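Local atomic coordinates of probable mannosyltransferase KTR4 (Saccharomyces cerevisiae, PDB entry 5A07), a protein that belongs to a family of mannosyltransferases with a GT-A fold and is seen here with guanosine-5'-diphosphate and a manganese ion bound. Residues I119-Q124 and G153-L158; G135-T139 and R162-F166; N299-P303 and D413-C417. One frame throughout, in Å; residues are numbered along the deposited sequence.

Overall arrangement
Interactions 1 and 2 lie side by side, their centres 11 Å apart, and their segments alternate along the chain: 119-124, 135-139, 153-158, 162-166. They belong to one run of strand 105-110, helix 116-131, strand 138-142, helix 148-156 and strand 164-168. Interaction 1 joins the two helices, interaction 2 joins the last two strands, and L158 packs on both Y138 and V164 between them. Interaction 3 comes later in the chain and lies on the opposite side of its centre, about 37 and 38 Å from the other two, centre to centre. There it joins two loops whose nearest atoms are about 21 Å from interaction 1 and about 27 Å from interaction 2.

Interaction 1: residues I119-Q124 and G153-L158; sequences IISSIQ and GIKSIL
I120 and I157 carry the middle of this contact between helix 116-131 and the end of helix 148-156 with the residues that follow it, crossing obliquely with I120 CG1 3.8 Å from I157 CG1. The torsions explain the fit. I157 has CG1 placed between its backbone N and carbonyl carbon (chi1 55°), a crowded choice that leads CG1 and CD1 across to I120 and I123 while CG2 stands near Q124. From helix 116-131, I120 slides past I154 in the opposite direction, its CG1 4.1 Å from I154 CD1, and its extended end brings CD1 to 3.9 Å from the backbone oxygen G153 O. That oxygen also accepts a hydrogen bond from S156 OG within its own segment.

The CB of I154 does not face the other helix, yet its tip comes nearer: CD1 lies 3.9 Å from I119 CG2 and equally 3.9 Å from I123 CD1. Helices 116-131 and 148-156 are the two connections of successive parallel beta-alpha-beta units, the Rossmann-like element of a GT-A fold. I123 and I154 both rest on F140 of the intervening strand 138-142, evidence that the helices cover the same sheet face. I119 also touches V111 and P233 of the guanosine-5'-diphosphate pocket, and S122 OG is hydrogen-bonded to the backbone O of E232, a manganese ligand.

I123 uses its two branches differently. CG1 is anti to the carbonyl carbon (chi1 -69°) and sends CD1 to I154, whereas CG2 reaches the end of the second segment, 4.0 Å from I157 CD1 and 3.8 Å from L158 CD2; both neighbours cross I123 at about a right angle. At the outer edge, the extended chain of Q124 lies across I157, where NE2 approaches I157 CB at 4.0 Å without a hydrogen bond across the contact.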
loop_
_atom_site.group_PDB
_atom_site.type_symbol
_atom_site.label_atom_id
_atom_site.label_comp_id
_atom_site.label_asym_id
_atom_site.label_seq_id
_atom_site.Cartn_x
_atom_site.Cartn_y
_atom_site.Cartn_z
ATOM N N ILE B 119 18.355 0.655 5.121
ATOM C CA ILE B 119 17.405 1.610 5.687
ATOM C C ILE B 119 17.984 2.959 5.814
ATOM O O ILE B 119 17.279 3.970 5.576
ATOM C CB ILE B 119 16.727 1.111 7.005
ATOM C CG1 ILE B 119 15.411 1.855 7.222
ATOM C CG2 ILE B 119 17.644 1.263 8.231
ATOM C CD1 ILE B 119 14.302 1.648 6.220
ATOM N N ILE B 120 19.274 3.071 6.120
ATOM C CA ILE B 120 19.907 4.374 6.078
ATOM C C ILE B 120 19.766 5.084 4.713
ATOM O O ILE B 120 19.517 6.307 4.620
ATOM C CB ILE B 120 21.394 4.256 6.526
ATOM C CG1 ILE B 120 21.449 4.155 8.062
ATOM C CG2 ILE B 120 22.183 5.501 6.057
ATOM C CD1 ILE B 120 22.859 3.852 8.583
ATOM N N SER B 121 19.993 4.317 3.676
ATOM C CA SER B 121 19.901 4.808 2.282
ATOM C C SER B 121 18.472 5.411 2.034
ATOM O O SER B 121 18.315 6.579 1.579
ATOM C CB SER B 121 20.156 3.614 1.365
ATOM O OG SER B 121 20.062 4.068 0.058
ATOM N N SER B 122 17.478 4.681 2.487
ATOM C CA SER B 122 16.078 5.137 2.370
ATOM C C SER B 122 15.834 6.380 3.169
ATOM O O SER B 122 15.216 7.320 2.667
ATOM C CB SER B 122 15.100 4.031 2.802
ATOM O OG SER B 122 15.240 2.854 2.062
ATOM N N ILE B 123 16.315 6.422 4.393
ATOM C CA ILE B 123 16.122 7.561 5.266
ATOM C C ILE B 123 16.769 8.805 4.701
ATOM O O ILE B 123 16.198 9.869 4.693
ATOM C CB ILE B 123 16.638 7.231 6.646
ATOM C CG1 ILE B 123 15.748 6.183 7.323
ATOM C CG2 ILE B 123 16.697 8.452 7.450
ATOM C CD1 ILE B 123 16.446 5.494 8.504
ATOM N N GLN B 124 17.973 8.660 4.157
ATOM C CA GLN B 124 18.681 9.823 3.619
ATOM C C GLN B 124 17.924 10.450 2.428
ATOM O O GLN B 124 17.824 11.675 2.286
ATOM C CB GLN B 124 20.107 9.412 3.184
ATOM C CG GLN B 124 20.994 9.204 4.419
ATOM C CD GLN B 124 22.388 8.741 4.067
ATOM O OE1 GLN B 124 22.520 7.990 3.139
ATOM N NE2 GLN B 124 23.374 9.072 4.883
ATOM N N GLY B 153 23.934 3.897 14.600
ATOM C CA GLY B 153 24.088 4.076 13.153
ATOM C C GLY B 153 22.986 5.003 12.616
ATOM O O GLY B 153 23.225 5.948 11.869
ATOM N N ILE B 154 21.761 4.722 13.015
ATOM C CA ILE B 154 20.639 5.569 12.639
ATOM C C ILE B 154 20.828 6.988 13.095
ATOM O O ILE B 154 20.659 7.984 12.346
ATOM C CB ILE B 154 19.315 4.999 13.227
ATOM C CG1 ILE B 154 18.956 3.638 12.613
ATOM C CG2 ILE B 154 18.184 5.989 13.014
ATOM C CD1 ILE B 154 18.774 3.622 11.087
ATOM N N LYS B 155 21.186 7.151 14.363
ATOM C CA LYS B 155 21.330 8.495 14.860
ATOM C C LYS B 155 22.467 9.249 14.169
ATOM O O LYS B 155 22.385 10.464 14.016
ATOM C CB LYS B 155 21.509 8.536 16.385
ATOM C CG LYS B 155 20.201 8.195 17.078
ATOM C CD LYS B 155 20.356 8.214 18.596
ATOM C CE LYS B 155 20.964 6.918 19.060
ATOM N NZ LYS B 155 20.686 6.736 20.520
ATOM N N SER B 156 23.525 8.547 13.814
ATOM C CA SER B 156 24.679 9.251 13.222
ATOM C C SER B 156 24.308 9.916 11.885
ATOM O O SER B 156 25.013 10.841 11.443
ATOM C CB SER B 156 25.849 8.252 13.052
ATOM O OG SER B 156 25.612 7.388 11.970
ATOM N N ILE B 157 23.225 9.437 11.207
ATOM C CA ILE B 157 22.936 9.956 9.872
ATOM C C ILE B 157 21.768 10.926 9.834
ATOM O O ILE B 157 21.399 11.394 8.776
ATOM C CB ILE B 157 22.857 8.807 8.828
ATOM C CG1 ILE B 157 21.847 7.727 9.238
ATOM C CG2 ILE B 157 24.212 8.172 8.700
ATOM C CD1 ILE B 157 20.458 8.060 8.810
ATOM N N LEU B 158 21.201 11.255 10.998
ATOM C CA LEU B 158 20.090 12.169 11.118
ATOM C C LEU B 158 20.490 13.396 11.864
ATOM O O LEU B 158 21.385 13.327 12.672
ATOM C CB LEU B 158 18.945 11.485 11.880
ATOM C CG LEU B 158 18.083 10.496 11.054
ATOM C CD1 LEU B 158 17.155 9.695 11.975
ATOM C CD2 LEU B 158 17.283 11.216 9.985
#

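Interaction 2: residues G135-T139 and R162-F166; sequences GYPYT and RVVEF
Y138 is gripped through both backbone polar atoms by the segment around V164. Y138 N donates to V163 O at 2.9 Å (N-H...O 162°), and E165 N donates to Y138 O, also at 2.9 Å. Bonding to the residues before and after V164 is the register of parallel strands, here strands 138-142 and 164-168 of a beta-alpha-beta unit in the GT-A fold. A CA-H...O contact, V164 CA to Y138 O at 3.3 Å, adds to the second bond.

Ahead of the paired strands, P137 CB packs against V163 CB at 3.9 Å. R162 CG, anti to the backbone N (chi1 -170°), lies at the edge of the Y138 ring, 3.8 Å from Y138 CE1. Bends at chi2 (72°) and chi3 then carry the guanidinium to G135, whose CA lies over one face, toward its rim.

Outside the pair, helix 116-131 fixes the polar ends. E127 takes a salt bridge from R162 NH2 and a hydrogen bond from Y138 OH on its other carboxylate oxygen, consistent with the nearly coplanar ring and guanidinium. On the face bearing T139 and E165, T139 OG1 pairs with T106 and E165 OE1 with K224. Two waters complete the entry to the strands: both donate to G135 O, one accepting from V163 N and the other from R162 NH1, the latter at 2.7 Å.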
loop_
_atom_site.group_PDB
_atom_site.type_symbol
_atom_site.label_atom_id
_atom_site.label_comp_id
_atom_site.label_asym_id
_atom_site.label_seq_id
_atom_site.Cartn_x
_atom_site.Cartn_y
_atom_site.Cartn_z
ATOM N N GLY B 135 10.482 17.469 9.710
ATOM C CA GLY B 135 11.004 16.913 10.959
ATOM C C GLY B 135 10.138 15.957 11.699
ATOM O O GLY B 135 10.210 15.881 12.910
ATOM N N TYR B 136 9.315 15.177 10.991
ATOM C CA TYR B 136 8.539 14.128 11.630
ATOM C C TYR B 136 9.498 13.101 12.208
ATOM O O TYR B 136 10.567 12.771 11.633
ATOM C CB TYR B 136 7.511 13.496 10.640
ATOM C CG TYR B 136 6.301 14.458 10.509
ATOM C CD1 TYR B 136 5.312 14.474 11.483
ATOM C CD2 TYR B 136 6.181 15.369 9.469
ATOM C CE1 TYR B 136 4.247 15.373 11.436
ATOM C CE2 TYR B 136 5.135 16.280 9.420
ATOM C CZ TYR B 136 4.188 16.297 10.435
ATOM O OH TYR B 136 3.158 17.151 10.389
ATOM N N PRO B 137 9.109 12.492 13.297
ATOM C CA PRO B 137 9.923 11.467 13.930
ATOM C C PRO B 137 9.905 10.123 13.254
ATOM O O PRO B 137 9.060 9.853 12.400
ATOM C CB PRO B 137 9.229 11.264 15.292
ATOM C CG PRO B 137 7.819 11.685 15.067
ATOM C CD PRO B 137 7.849 12.746 13.994
ATOM N N TYR B 138 10.931 9.334 13.543
ATOM C CA TYR B 138 11.010 7.957 13.075
ATOM C C TYR B 138 10.727 6.975 14.158
ATOM O O TYR B 138 11.289 7.063 15.270
ATOM C CB TYR B 138 12.393 7.643 12.520
ATOM C CG TYR B 138 12.747 8.421 11.274
ATOM C CD1 TYR B 138 13.229 9.734 11.392
ATOM C CD2 TYR B 138 12.667 7.868 10.007
ATOM C CE1 TYR B 138 13.572 10.486 10.245
ATOM C CE2 TYR B 138 12.987 8.619 8.866
ATOM C CZ TYR B 138 13.431 9.913 8.999
ATOM O OH TYR B 138 13.744 10.679 7.891
ATOM N N THR B 139 9.959 5.964 13.796
ATOM C CA THR B 139 9.716 4.846 14.647
ATOM C C THR B 139 10.218 3.604 13.967
ATOM O O THR B 139 9.846 3.323 12.792
ATOM C CB THR B 139 8.215 4.669 14.939
ATOM O OG1 THR B 139 7.689 5.841 15.594
ATOM C CG2 THR B 139 7.972 3.494 15.886
ATOM N N ARG B 162 16.312 15.272 15.447
ATOM C CA ARG B 162 15.312 14.383 14.941
ATOM C C ARG B 162 15.016 13.347 16.011
ATOM O O ARG B 162 15.892 12.669 16.524
ATOM C CB ARG B 162 15.792 13.661 13.686
ATOM C CG ARG B 162 14.695 12.883 12.946
ATOM C CD ARG B 162 13.706 13.819 12.232
ATOM N NE ARG B 162 14.249 14.511 11.075
ATOM C CZ ARG B 162 14.604 15.807 11.040
ATOM N NH1 ARG B 162 14.431 16.594 12.107
ATOM N NH2 ARG B 162 15.209 16.294 9.993
ATOM N N VAL B 163 13.748 13.181 16.297
ATOM C CA VAL B 163 13.313 12.124 17.274
ATOM C C VAL B 163 13.251 10.766 16.617
ATOM O O VAL B 163 12.675 10.636 15.490
ATOM C CB VAL B 163 11.959 12.521 17.837
ATOM C CG1 VAL B 163 11.381 11.408 18.721
ATOM C CG2 VAL B 163 12.142 13.823 18.574
ATOM N N VAL B 164 13.926 9.769 17.235
ATOM C CA VAL B 164 13.890 8.404 16.836
ATOM C C VAL B 164 13.448 7.500 18.005
ATOM O O VAL B 164 13.918 7.698 19.109
ATOM C CB VAL B 164 15.208 7.931 16.257
ATOM C CG1 VAL B 164 15.573 8.795 15.035
ATOM C CG2 VAL B 164 16.326 8.096 17.283
ATOM N N GLU B 165 12.558 6.557 17.772
ATOM C CA GLU B 165 12.189 5.586 18.804
ATOM C C GLU B 165 12.299 4.204 18.259
ATOM O O GLU B 165 12.056 3.966 17.059
ATOM C CB GLU B 165 10.761 5.869 19.319
ATOM C CG GLU B 165 10.633 7.221 20.036
ATOM C CD GLU B 165 9.237 7.524 20.624
ATOM O OE1 GLU B 165 8.233 6.861 20.243
ATOM O OE2 GLU B 165 9.139 8.535 21.351
ATOM N N PHE B 166 12.759 3.292 19.099
ATOM C CA PHE B 166 12.979 1.898 18.733
ATOM C C PHE B 166 12.192 0.984 19.589
ATOM O O PHE B 166 12.263 1.115 20.829
ATOM C CB PHE B 166 14.468 1.528 18.947
ATOM C CG PHE B 166 15.428 2.418 18.153
ATOM C CD1 PHE B 166 15.889 3.621 18.692
ATOM C CD2 PHE B 166 15.800 2.089 16.848
ATOM C CE1 PHE B 166 16.742 4.453 17.980
ATOM C CE2 PHE B 166 16.630 2.917 16.128
ATOM C CZ PHE B 166 17.083 4.105 16.663
HETATM O O HOH W 1 11.343 14.532 15.137
HETATM O O HOH W 2 12.808 16.893 14.207
HETATM O O HOH W 3 8.052 7.558 17.651
#

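Interaction 3: residues N299-P303 and D413-C417; sequences NSQNP and DNQNC
Q301 reaches from one loop into the other and ends on two backbone oxygens, those of N414 and N416. Its CB already points toward segment 413-417, and with CG anti to the backbone N (chi1 -174°) and the chain extended beyond it, the amide is carried to segment 413-417. The side chain runs beside L69 and Y263. At the amide, CD lies 3.8 Å from N416 O, while OE1 takes a hydrogen bond from N72 ND2, which helps to fix the rotation of the group. NE2 then donates twice: to N416 O at 2.9 Å and to N414 O at 2.9 Å. The second bond is the more bent; NE2 stands above the carbonyl plane of N414, 53° out of it, although N414 O itself lies in the amide plane of Q301.

N414 O has a second donor. N302 ND2 approaches it at 2.9 Å, nearly in line with the carbonyl bond and almost straight at the hydrogen (169°), so two side-chain amides hold one oxygen from different directions. N302 occupies the N-cap position of helix 303-308, but its side chain makes no capping bond there and serves this contact instead. Its OD1 comes within 3.6 Å of N414 ND2, where no hydrogen bond is formed and the amide planes stand steeply to each other. Within the second loop, Q415 NE2 donates to N414 OD1, also 2.9 Å, tying two side chains of the 3-10 turn together.

Around these amides, K73 of helix 65-80 forms a salt bridge with D413, Q415 and C417 bond by their backbones to Y263, just past strand 256-262, and to N261 within it, and C417, disulfide-linked to C315, stands at the N-cap of helix 418-425.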
loop_
_atom_site.group_PDB
_atom_site.type_symbol
_atom_site.label_atom_id
_atom_site.label_comp_id
_atom_site.label_asym_id
_atom_site.label_seq_id
_atom_site.Cartn_x
_atom_site.Cartn_y
_atom_site.Cartn_z
ATOM N N ASN B 299 -11.393 -7.669 -14.945
ATOM C CA ASN B 299 -10.871 -8.930 -15.426
ATOM C C ASN B 299 -10.244 -8.781 -16.780
ATOM O O ASN B 299 -9.774 -9.766 -17.380
ATOM C CB ASN B 299 -12.014 -9.976 -15.521
ATOM C CG ASN B 299 -13.174 -9.493 -16.376
ATOM O OD1 ASN B 299 -13.658 -8.389 -16.218
ATOM N ND2 ASN B 299 -13.639 -10.343 -17.261
ATOM N N SER B 300 -10.144 -7.559 -17.275
ATOM C CA SER B 300 -9.781 -7.384 -18.669
ATOM C C SER B 300 -8.302 -7.435 -19.066
ATOM O O SER B 300 -8.000 -7.712 -20.242
ATOM C CB SER B 300 -10.403 -6.091 -19.208
ATOM O OG SER B 300 -9.937 -4.922 -18.561
ATOM N N GLN B 301 -7.388 -7.061 -18.148
ATOM C CA GLN B 301 -6.012 -7.088 -18.470
ATOM C C GLN B 301 -5.383 -8.415 -18.136
ATOM O O GLN B 301 -4.572 -8.875 -18.927
ATOM C CB GLN B 301 -5.243 -6.007 -17.701
ATOM C CG GLN B 301 -3.791 -5.878 -18.108
ATOM C CD GLN B 301 -3.165 -4.610 -17.501
ATOM O OE1 GLN B 301 -3.489 -3.487 -17.891
ATOM N NE2 GLN B 301 -2.268 -4.793 -16.551
ATOM N N ASN B 302 -5.709 -8.982 -16.985
ATOM C CA ASN B 302 -5.206 -10.288 -16.501
ATOM C C ASN B 302 -6.364 -11.200 -16.101
ATOM O O ASN B 302 -6.577 -11.499 -14.925
ATOM C CB ASN B 302 -4.280 -10.127 -15.294
ATOM C CG ASN B 302 -3.010 -9.478 -15.653
ATOM O OD1 ASN B 302 -2.311 -9.924 -16.552
ATOM N ND2 ASN B 302 -2.751 -8.368 -15.071
ATOM N N PRO B 303 -7.098 -11.722 -17.118
ATOM C CA PRO B 303 -8.268 -12.528 -16.842
ATOM C C PRO B 303 -7.940 -13.821 -16.085
ATOM O O PRO B 303 -8.788 -14.323 -15.332
ATOM C CB PRO B 303 -8.823 -12.846 -18.254
ATOM C CG PRO B 303 -7.757 -12.479 -19.217
ATOM C CD PRO B 303 -6.974 -11.391 -18.547
ATOM N N ASP B 413 5.002 -5.052 -17.690
ATOM C CA ASP B 413 3.999 -3.958 -17.902
ATOM C C ASP B 413 2.610 -4.403 -17.559
ATOM O O ASP B 413 1.801 -3.596 -17.034
ATOM C CB ASP B 413 3.998 -3.396 -19.321
ATOM C CG ASP B 413 5.214 -2.502 -19.593
ATOM O OD1 ASP B 413 5.691 -1.839 -18.645
ATOM O OD2 ASP B 413 5.610 -2.428 -20.774
ATOM N N ASN B 414 2.303 -5.672 -17.778
ATOM C CA ASN B 414 0.970 -6.151 -17.401
ATOM C C ASN B 414 0.701 -6.364 -15.906
ATOM O O ASN B 414 -0.417 -6.737 -15.529
ATOM C CB ASN B 414 0.600 -7.424 -18.184
ATOM C CG ASN B 414 1.352 -8.635 -17.735
ATOM O OD1 ASN B 414 2.353 -8.591 -17.014
ATOM N ND2 ASN B 414 0.901 -9.757 -18.229
ATOM N N GLN B 415 1.697 -6.117 -15.056
ATOM C CA GLN B 415 1.496 -6.069 -13.631
ATOM C C GLN B 415 1.006 -4.685 -13.095
ATOM O O GLN B 415 0.663 -4.578 -11.972
ATOM C CB GLN B 415 2.807 -6.517 -12.918
ATOM C CG GLN B 415 3.282 -7.919 -13.314
ATOM C CD GLN B 415 2.215 -8.947 -13.165
ATOM O OE1 GLN B 415 1.745 -9.194 -12.095
ATOM N NE2 GLN B 415 1.802 -9.559 -14.288
ATOM N N ASN B 416 0.951 -3.679 -13.940
ATOM C CA ASN B 416 0.478 -2.337 -13.581
ATOM C C ASN B 416 -1.067 -2.321 -13.598
ATOM O O ASN B 416 -1.665 -2.670 -14.618
ATOM C CB ASN B 416 1.004 -1.338 -14.585
ATOM C CG ASN B 416 0.920 0.104 -14.095
ATOM O OD1 ASN B 416 0.353 0.401 -13.035
ATOM N ND2 ASN B 416 1.453 0.985 -14.878
ATOM N N CYS B 417 -1.655 -1.959 -12.457
ATOM C CA CYS B 417 -3.099 -1.786 -12.348
ATOM C C CYS B 417 -3.510 -0.338 -12.301
ATOM O O CYS B 417 -4.676 -0.022 -12.131
ATOM C CB CYS B 417 -3.627 -2.580 -11.164
ATOM S SG CYS B 417 -5.433 -2.754 -11.293
#